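Local coordinates for protein chinitase A (Streptomyces coelicolor, PDB 3EBV) that probably hydrolyses internal glycosidic links of chitin, this chain being the family 18 glycosidase domain of a longer, probably secreted enzyme, at residues N177-C189 with Q196-I208. Residues are numbered along the deposited sequence; the frame is centred on the assembly and turned at random.
Sequences NMQYYNSGTMLGC and QGTVDFLTALACI
Tyr-180 and Phe-201, with Leu-205 between them and Met-178 and Met-186 alongside, form most of the apolar contact where a chain leaving a strand wraps over the following helix. The methyl CD2 of Leu-202 presses on Tyr-180 CB at 3.4 Å, while Leu-205 runs antiparallel alongside the phenol, its CB 3.8 Å from Tyr-180 CE1. Met-178 CE lies over one face of this ring. With CG anti to the carbonyl carbon (chi1 -67°), the tyrosine ring lies along the helix, its OH 3.4 Å from Ala-206 CB. Phe-201 is sandwiched: Gln-196 CA sits over the ring centre, Leu-205 CD2 lies offset on the opposite face, and Ser-183 OG meets the edge in plane. The layout belongs to the TIM barrel of family 18 glycosidases, joining the C-terminal end of strand 175-179 to helix 199-210, which also packs on strand 219-224 through Leu-202 and Ala-206. Among the polar links, Ser-183 N gives Gln-196 OE1 a nearly straight bond of 2.9 Å (167°), arriving from above the carbonyl plane. Replacing this glutamine by an alanine would probably leave Ser-183 N without its acceptor and the loop around it less firmly held. Two waters bridge backbones, Tyr-180 O to Gly-197 N and Ser-183 O to Gln-196 N. Cys-189 N donates to Ala-204 O (2.9 Å), and just before it Gly-188 lies so near the helix that a CB there would run into Ala-204 CB. The Cys-189 to Cys-207 disulfide (chi3 85°) adds a covalent link, beside which Ile-208 CG1 packs 3.9 Å from Cys-189 CB.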
ATOM      1  N   ASN A 177      -1.848  -4.238  -0.249  1.00  8.96           N
ATOM      2  CA  ASN A 177      -1.287  -3.829  -1.550  1.00  8.83           C
ATOM      3  C   ASN A 177       0.147  -4.363  -1.651  1.00  9.50           C
ATOM      4  O   ASN A 177       1.111  -3.651  -1.357  1.00  9.03           O
ATOM      5  CB  ASN A 177      -1.250  -2.302  -1.670  1.00  9.86           C
ATOM      6  CG  ASN A 177      -2.636  -1.663  -1.743  1.00  9.58           C
ATOM      7  OD1 ASN A 177      -3.512  -2.111  -2.505  1.00  9.62           O
ATOM      8  ND2 ASN A 177      -2.821  -0.530  -0.982  1.00  9.67           N
HETATM    9  N   MSE A 178       0.294  -5.640  -1.985  1.00  8.69           N
HETATM   10  CA  MSE A 178       1.658  -6.175  -2.084  1.00  8.03           C
HETATM   11  C   MSE A 178       2.459  -5.461  -3.180  1.00  7.73           C
HETATM   12  O   MSE A 178       1.888  -4.969  -4.164  1.00  8.37           O
HETATM   13  CB  MSE A 178       1.651  -7.708  -2.337  1.00  8.48           C
HETATM   14  CG  MSE A 178       3.058  -8.280  -2.356  1.00  9.15           C
HETATM   15 SE   MSE A 178       2.954 -10.253  -2.256  1.00 14.85          SE
HETATM   16  CE  MSE A 178       2.374 -10.648  -4.050  1.00 10.63           C
ATOM     17  N   GLN A 179       3.789  -5.408  -2.959  1.00  8.11           N
ATOM     18  CA  GLN A 179       4.692  -4.788  -3.918  1.00  8.30           C
ATOM     19  C   GLN A 179       5.137  -5.895  -4.897  1.00  7.85           C
ATOM     20  O   GLN A 179       6.048  -6.700  -4.616  1.00  9.52           O
ATOM     21  CB  GLN A 179       5.933  -4.227  -3.196  1.00  8.92           C
ATOM     22  CG  GLN A 179       5.594  -3.185  -2.148  1.00 10.64           C
ATOM     23  CD  GLN A 179       6.868  -2.700  -1.451  1.00 10.85           C
ATOM     24  OE1 GLN A 179       7.886  -2.415  -2.100  1.00 11.81           O
ATOM     25  NE2 GLN A 179       6.814  -2.628  -0.125  1.00 12.36           N
ATOM     26  N   TYR A 180       4.451  -5.953  -6.048  1.00  8.91           N
ATOM     27  CA  TYR A 180       4.784  -6.991  -7.054  1.00  8.65           C
ATOM     28  C   TYR A 180       5.984  -6.536  -7.914  1.00  9.70           C
ATOM     29  O   TYR A 180       5.916  -6.449  -9.171  1.00 10.11           O
ATOM     30  CB  TYR A 180       3.564  -7.262  -7.970  1.00  8.63           C
ATOM     31  CG  TYR A 180       2.392  -7.911  -7.275  1.00  8.55           C
ATOM     32  CD1 TYR A 180       2.066  -9.252  -7.502  1.00  9.99           C
ATOM     33  CD2 TYR A 180       1.580  -7.167  -6.405  1.00  8.02           C
ATOM     34  CE1 TYR A 180       0.943  -9.844  -6.896  1.00  9.55           C
ATOM     35  CE2 TYR A 180       0.499  -7.752  -5.764  1.00  8.27           C
ATOM     36  CZ  TYR A 180       0.162  -9.094  -6.016  1.00  9.61           C
ATOM     37  OH  TYR A 180      -0.910  -9.659  -5.364  1.00  9.57           O
ATOM     38  N   TYR A 181       7.061  -6.129  -7.226  1.00  8.71           N
ATOM     39  CA  TYR A 181       8.193  -5.493  -7.925  1.00  9.41           C
ATOM     40  C   TYR A 181       9.398  -5.477  -7.002  1.00 10.46           C
ATOM     41  O   TYR A 181       9.305  -5.827  -5.823  1.00 10.76           O
ATOM     42  CB  TYR A 181       7.828  -4.074  -8.398  1.00 10.21           C
ATOM     43  CG  TYR A 181       7.322  -3.143  -7.307  1.00  8.41           C
ATOM     44  CD1 TYR A 181       8.202  -2.331  -6.566  1.00  9.25           C
ATOM     45  CD2 TYR A 181       5.966  -2.985  -7.085  1.00  9.55           C
ATOM     46  CE1 TYR A 181       7.707  -1.441  -5.569  1.00  9.45           C
ATOM     47  CE2 TYR A 181       5.465  -2.080  -6.120  1.00  9.58           C
ATOM     48  CZ  TYR A 181       6.340  -1.320  -5.375  1.00  9.49           C
ATOM     49  OH  TYR A 181       5.827  -0.494  -4.424  1.00 12.35           O
ATOM     50  N   ASN A 182      10.540  -5.102  -7.586  1.00 10.28           N
ATOM     51  CA  ASN A 182      11.869  -5.299  -6.926  1.00 10.62           C
ATOM     52  C   ASN A 182      12.006  -6.698  -6.355  1.00 10.98           C
ATOM     53  O   ASN A 182      12.508  -6.906  -5.248  1.00 11.02           O
ATOM     54  CB  ASN A 182      12.125  -4.262  -5.795  1.00 10.03           C
ATOM     55  CG  ASN A 182      12.211  -2.849  -6.304  1.00 11.34           C
ATOM     56  OD1 ASN A 182      12.822  -2.591  -7.344  1.00 14.69           O
ATOM     57  ND2 ASN A 182      11.563  -1.926  -5.596  1.00 14.40           N
ATOM     58  N   SER A 183      11.583  -7.685  -7.141  1.00 10.58           N
ATOM     59  CA  SER A 183      11.446  -9.057  -6.658  1.00 10.25           C
ATOM     60  C   SER A 183      12.200 -10.070  -7.528  1.00 10.39           C
ATOM     61  O   SER A 183      12.107  -9.993  -8.746  1.00 11.46           O
ATOM     62  CB  SER A 183       9.953  -9.462  -6.669  1.00 10.21           C
ATOM     63  OG  SER A 183       9.796 -10.777  -6.186  1.00  9.93           O
ATOM     64  N   GLY A 184      12.842 -11.032  -6.863  1.00 11.35           N
ATOM     65  CA  GLY A 184      13.319 -12.226  -7.532  1.00 11.08           C
ATOM     66  C   GLY A 184      12.110 -13.089  -7.948  1.00 11.34           C
ATOM     67  O   GLY A 184      10.932 -12.769  -7.639  1.00 10.91           O
ATOM     68  N   THR A 185      12.395 -14.197  -8.613  1.00 11.07           N
ATOM     69  CA  THR A 185      11.301 -15.109  -8.983  1.00 11.72           C
ATOM     70  C   THR A 185      10.635 -15.651  -7.713  1.00 11.65           C
ATOM     71  O   THR A 185      11.246 -15.755  -6.630  1.00 11.53           O
ATOM     72  CB  THR A 185      11.773 -16.263  -9.893  1.00 12.11           C
ATOM     73  OG1 THR A 185      12.797 -16.987  -9.208  1.00 14.24           O
ATOM     74  CG2 THR A 185      12.292 -15.730 -11.242  1.00 12.68           C
HETATM   75  N   MSE A 186       9.351 -15.971  -7.859  1.00 10.33           N
HETATM   76  CA  MSE A 186       8.522 -16.408  -6.758  1.00 10.44           C
HETATM   77  C   MSE A 186       7.610 -17.542  -7.181  1.00 10.38           C
HETATM   78  O   MSE A 186       7.340 -17.686  -8.373  1.00 10.99           O
HETATM   79  CB  MSE A 186       7.627 -15.234  -6.315  1.00 11.44           C
HETATM   80  CG  MSE A 186       8.416 -14.080  -5.695  1.00 11.84           C
HETATM   81 SE   MSE A 186       9.020 -14.560  -3.888  1.00 19.72          SE
HETATM   82  CE  MSE A 186      10.743 -13.587  -3.887  1.00 14.24           C
ATOM     83  N   LEU A 187       7.101 -18.307  -6.223  1.00 10.15           N
ATOM     84  CA  LEU A 187       6.108 -19.354  -6.548  1.00 10.41           C
ATOM     85  C   LEU A 187       4.712 -18.738  -6.631  1.00 10.64           C
ATOM     86  O   LEU A 187       4.357 -17.840  -5.817  1.00 11.66           O
ATOM     87  CB  LEU A 187       6.100 -20.465  -5.506  1.00 11.17           C
ATOM     88  CG  LEU A 187       7.439 -21.144  -5.312  1.00 13.04           C
ATOM     89  CD1 LEU A 187       7.249 -22.258  -4.294  1.00 17.83           C
ATOM     90  CD2 LEU A 187       7.878 -21.769  -6.624  1.00 15.96           C
ATOM     91  N   GLY A 188       3.887 -19.215  -7.556  1.00 10.11           N
ATOM     92  CA  GLY A 188       2.481 -18.855  -7.550  1.00  9.75           C
ATOM     93  C   GLY A 188       1.647 -19.851  -6.761  1.00 10.07           C
ATOM     94  O   GLY A 188       2.198 -20.799  -6.159  1.00 10.89           O
ATOM     95  N   CYS A 189       0.321 -19.638  -6.735  1.00 10.04           N
ATOM     96  CA  CYS A 189      -0.507 -20.548  -5.920  1.00 10.92           C
ATOM     97  C   CYS A 189      -0.544 -21.974  -6.472  1.00 11.45           C
ATOM     98  O   CYS A 189      -0.952 -22.919  -5.777  1.00 13.61           O
ATOM     99  CB  CYS A 189      -1.936 -20.025  -5.800  1.00 12.14           C
ATOM    100  SG  CYS A 189      -2.744 -19.966  -7.426  1.00 12.59           S
ATOM    101  N   GLN A 196       8.874 -11.373 -12.144  1.00 10.15           N
ATOM    102  CA  GLN A 196       8.282 -10.034 -12.154  1.00  9.95           C
ATOM    103  C   GLN A 196       8.199  -9.460 -13.570  1.00 10.41           C
ATOM    104  O   GLN A 196       8.972  -9.854 -14.453  1.00 11.06           O
ATOM    105  CB  GLN A 196       8.989  -9.057 -11.184  1.00 10.07           C
ATOM    106  CG  GLN A 196      10.353  -8.642 -11.724  1.00  9.78           C
ATOM    107  CD  GLN A 196      11.117  -7.788 -10.754  1.00 11.57           C
ATOM    108  OE1 GLN A 196      10.538  -7.289  -9.793  1.00 11.08           O
ATOM    109  NE2 GLN A 196      12.425  -7.652 -10.969  1.00 13.18           N
ATOM    110  N   GLY A 197       7.310  -8.495 -13.746  1.00 10.91           N
ATOM    111  CA  GLY A 197       7.179  -7.872 -15.053  1.00 11.25           C
ATOM    112  C   GLY A 197       6.295  -8.627 -16.034  1.00 12.32           C
ATOM    113  O   GLY A 197       6.337  -8.340 -17.234  1.00 13.93           O
ATOM    114  N   THR A 198       5.490  -9.568 -15.520  1.00 10.66           N
ATOM    115  CA  THR A 198       4.602 -10.359 -16.369  1.00 10.79           C
ATOM    116  C   THR A 198       3.184 -10.383 -15.768  1.00 10.40           C
ATOM    117  O   THR A 198       3.026 -10.271 -14.537  1.00 10.80           O
ATOM    118  CB  THR A 198       5.088 -11.814 -16.501  1.00 12.37           C
ATOM    119  OG1 THR A 198       5.110 -12.469 -15.222  1.00 10.33           O
ATOM    120  CG2 THR A 198       6.494 -11.921 -17.160  1.00 13.04           C
ATOM    121  N   VAL A 199       2.164 -10.556 -16.609  1.00 10.44           N
ATOM    122  CA  VAL A 199       0.804 -10.641 -16.086  1.00 10.64           C
ATOM    123  C   VAL A 199       0.689 -11.834 -15.116  1.00 10.18           C
ATOM    124  O   VAL A 199       0.016 -11.732 -14.075  1.00  9.83           O
ATOM    125  CB  VAL A 199      -0.233 -10.740 -17.228  1.00 12.58           C
ATOM    126  CG1 VAL A 199      -0.097 -11.992 -17.960  1.00 13.18           C
ATOM    127  CG2 VAL A 199      -1.671 -10.673 -16.668  1.00 16.55           C
ATOM    128  N   ASP A 200       1.359 -12.959 -15.388  1.00  8.78           N
ATOM    129  CA  ASP A 200       1.235 -14.157 -14.554  1.00  8.89           C
ATOM    130  C   ASP A 200       1.815 -13.949 -13.146  1.00  8.54           C
ATOM    131  O   ASP A 200       1.343 -14.532 -12.177  1.00  9.48           O
ATOM    132  CB  ASP A 200       1.999 -15.351 -15.185  1.00  8.64           C
ATOM    133  CG  ASP A 200       1.264 -16.033 -16.336  1.00 12.61           C
ATOM    134  OD1 ASP A 200       0.050 -15.808 -16.535  1.00 11.75           O
ATOM    135  OD2 ASP A 200       1.974 -16.818 -17.012  1.00 14.25           O
ATOM    136  N   PHE A 201       2.859 -13.123 -13.032  1.00  8.20           N
ATOM    137  CA  PHE A 201       3.396 -12.839 -11.678  1.00  9.55           C
ATOM    138  C   PHE A 201       2.305 -12.180 -10.850  1.00  7.81           C
ATOM    139  O   PHE A 201       2.158 -12.502  -9.658  1.00  9.98           O
ATOM    140  CB  PHE A 201       4.556 -11.882 -11.832  1.00 10.31           C
ATOM    141  CG  PHE A 201       5.451 -11.730 -10.604  1.00  8.92           C
ATOM    142  CD1 PHE A 201       6.337 -12.732 -10.210  1.00  9.79           C
ATOM    143  CD2 PHE A 201       5.426 -10.523  -9.895  1.00  9.82           C
ATOM    144  CE1 PHE A 201       7.220 -12.518  -9.112  1.00  9.34           C
ATOM    145  CE2 PHE A 201       6.312 -10.323  -8.797  1.00  9.83           C
ATOM    146  CZ  PHE A 201       7.187 -11.276  -8.413  1.00  9.95           C
ATOM    147  N   LEU A 202       1.548 -11.272 -11.456  1.00  8.09           N
ATOM    148  CA  LEU A 202       0.467 -10.609 -10.724  1.00  9.13           C
ATOM    149  C   LEU A 202      -0.630 -11.592 -10.341  1.00  8.89           C
ATOM    150  O   LEU A 202      -1.067 -11.665  -9.192  1.00  9.27           O
ATOM    151  CB  LEU A 202      -0.113  -9.441 -11.534  1.00  9.60           C
ATOM    152  CG  LEU A 202       0.936  -8.418 -12.021  1.00  9.28           C
ATOM    153  CD1 LEU A 202       0.279  -7.279 -12.766  1.00  9.17           C
ATOM    154  CD2 LEU A 202       1.765  -7.871 -10.832  1.00 12.24           C
ATOM    155  N   THR A 203      -1.121 -12.341 -11.337  1.00  8.41           N
ATOM    156  CA  THR A 203      -2.286 -13.186 -11.050  1.00  7.86           C
ATOM    157  C   THR A 203      -1.971 -14.400 -10.191  1.00  8.41           C
ATOM    158  O   THR A 203      -2.760 -14.736  -9.280  1.00  8.97           O
ATOM    159  CB  THR A 203      -2.972 -13.644 -12.384  1.00  8.94           C
ATOM    160  OG1 THR A 203      -1.999 -14.351 -13.182  1.00  9.27           O
ATOM    161  CG2 THR A 203      -3.467 -12.444 -13.170  1.00  8.87           C
ATOM    162  N   ALA A 204      -0.853 -15.072 -10.476  1.00  7.68           N
ATOM    163  CA  ALA A 204      -0.483 -16.260  -9.728  1.00  7.76           C
ATOM    164  C   ALA A 204      -0.090 -15.994  -8.275  1.00  8.15           C
ATOM    165  O   ALA A 204      -0.300 -16.854  -7.402  1.00  9.69           O
ATOM    166  CB  ALA A 204       0.600 -17.052 -10.471  1.00  9.23           C
ATOM    167  N   LEU A 205       0.530 -14.830  -8.022  1.00  8.76           N
ATOM    168  CA  LEU A 205       0.872 -14.489  -6.637  1.00  8.31           C
ATOM    169  C   LEU A 205      -0.341 -13.898  -5.912  1.00  7.60           C
ATOM    170  O   LEU A 205      -0.507 -14.187  -4.716  1.00  8.43           O
ATOM    171  CB  LEU A 205       2.052 -13.497  -6.602  1.00  9.13           C
ATOM    172  CG  LEU A 205       3.433 -14.164  -6.662  1.00  9.16           C
ATOM    173  CD1 LEU A 205       3.690 -14.968  -7.926  1.00 11.87           C
ATOM    174  CD2 LEU A 205       4.509 -13.069  -6.535  1.00 10.71           C
ATOM    175  N   ALA A 206      -1.172 -13.087  -6.584  1.00  7.98           N
ATOM    176  CA  ALA A 206      -2.423 -12.620  -5.945  1.00  8.34           C
ATOM    177  C   ALA A 206      -3.292 -13.806  -5.544  1.00  9.20           C
ATOM    178  O   ALA A 206      -3.927 -13.796  -4.483  1.00  9.59           O
ATOM    179  CB  ALA A 206      -3.174 -11.681  -6.852  1.00  8.46           C
ATOM    180  N   CYS A 207      -3.287 -14.847  -6.361  1.00  9.54           N
ATOM    181  CA  CYS A 207      -4.049 -16.074  -6.059  1.00 10.12           C
ATOM    182  C   CYS A 207      -3.686 -16.662  -4.682  1.00 10.61           C
ATOM    183  O   CYS A 207      -4.545 -17.225  -3.991  1.00 10.44           O
ATOM    184  CB  CYS A 207      -3.705 -17.077  -7.187  1.00 10.86           C
ATOM    185  SG  CYS A 207      -4.389 -18.728  -6.989  1.00 14.70           S
ATOM    186  N   ILE A 208      -2.421 -16.581  -4.270  1.00  9.06           N
ATOM    187  CA  ILE A 208      -2.044 -17.158  -2.974  1.00  8.88           C
ATOM    188  C   ILE A 208      -2.848 -16.433  -1.868  1.00  8.75           C
ATOM    189  O   ILE A 208      -3.305 -17.068  -0.905  1.00 10.37           O
ATOM    190  CB  ILE A 208      -0.525 -16.975  -2.684  1.00  9.47           C
ATOM    191  CG1 ILE A 208       0.339 -17.632  -3.764  1.00 10.46           C
ATOM    192  CG2 ILE A 208      -0.149 -17.527  -1.312  1.00 10.58           C
ATOM    193  CD1 ILE A 208       1.803 -17.246  -3.645  1.00 10.30           C
TER
HETATM  194  O   HOH W   1       5.797  -6.944 -11.878  1.00 10.79           O
HETATM  195  O   HOH W   2      11.278 -11.895 -10.771  1.00 12.02           O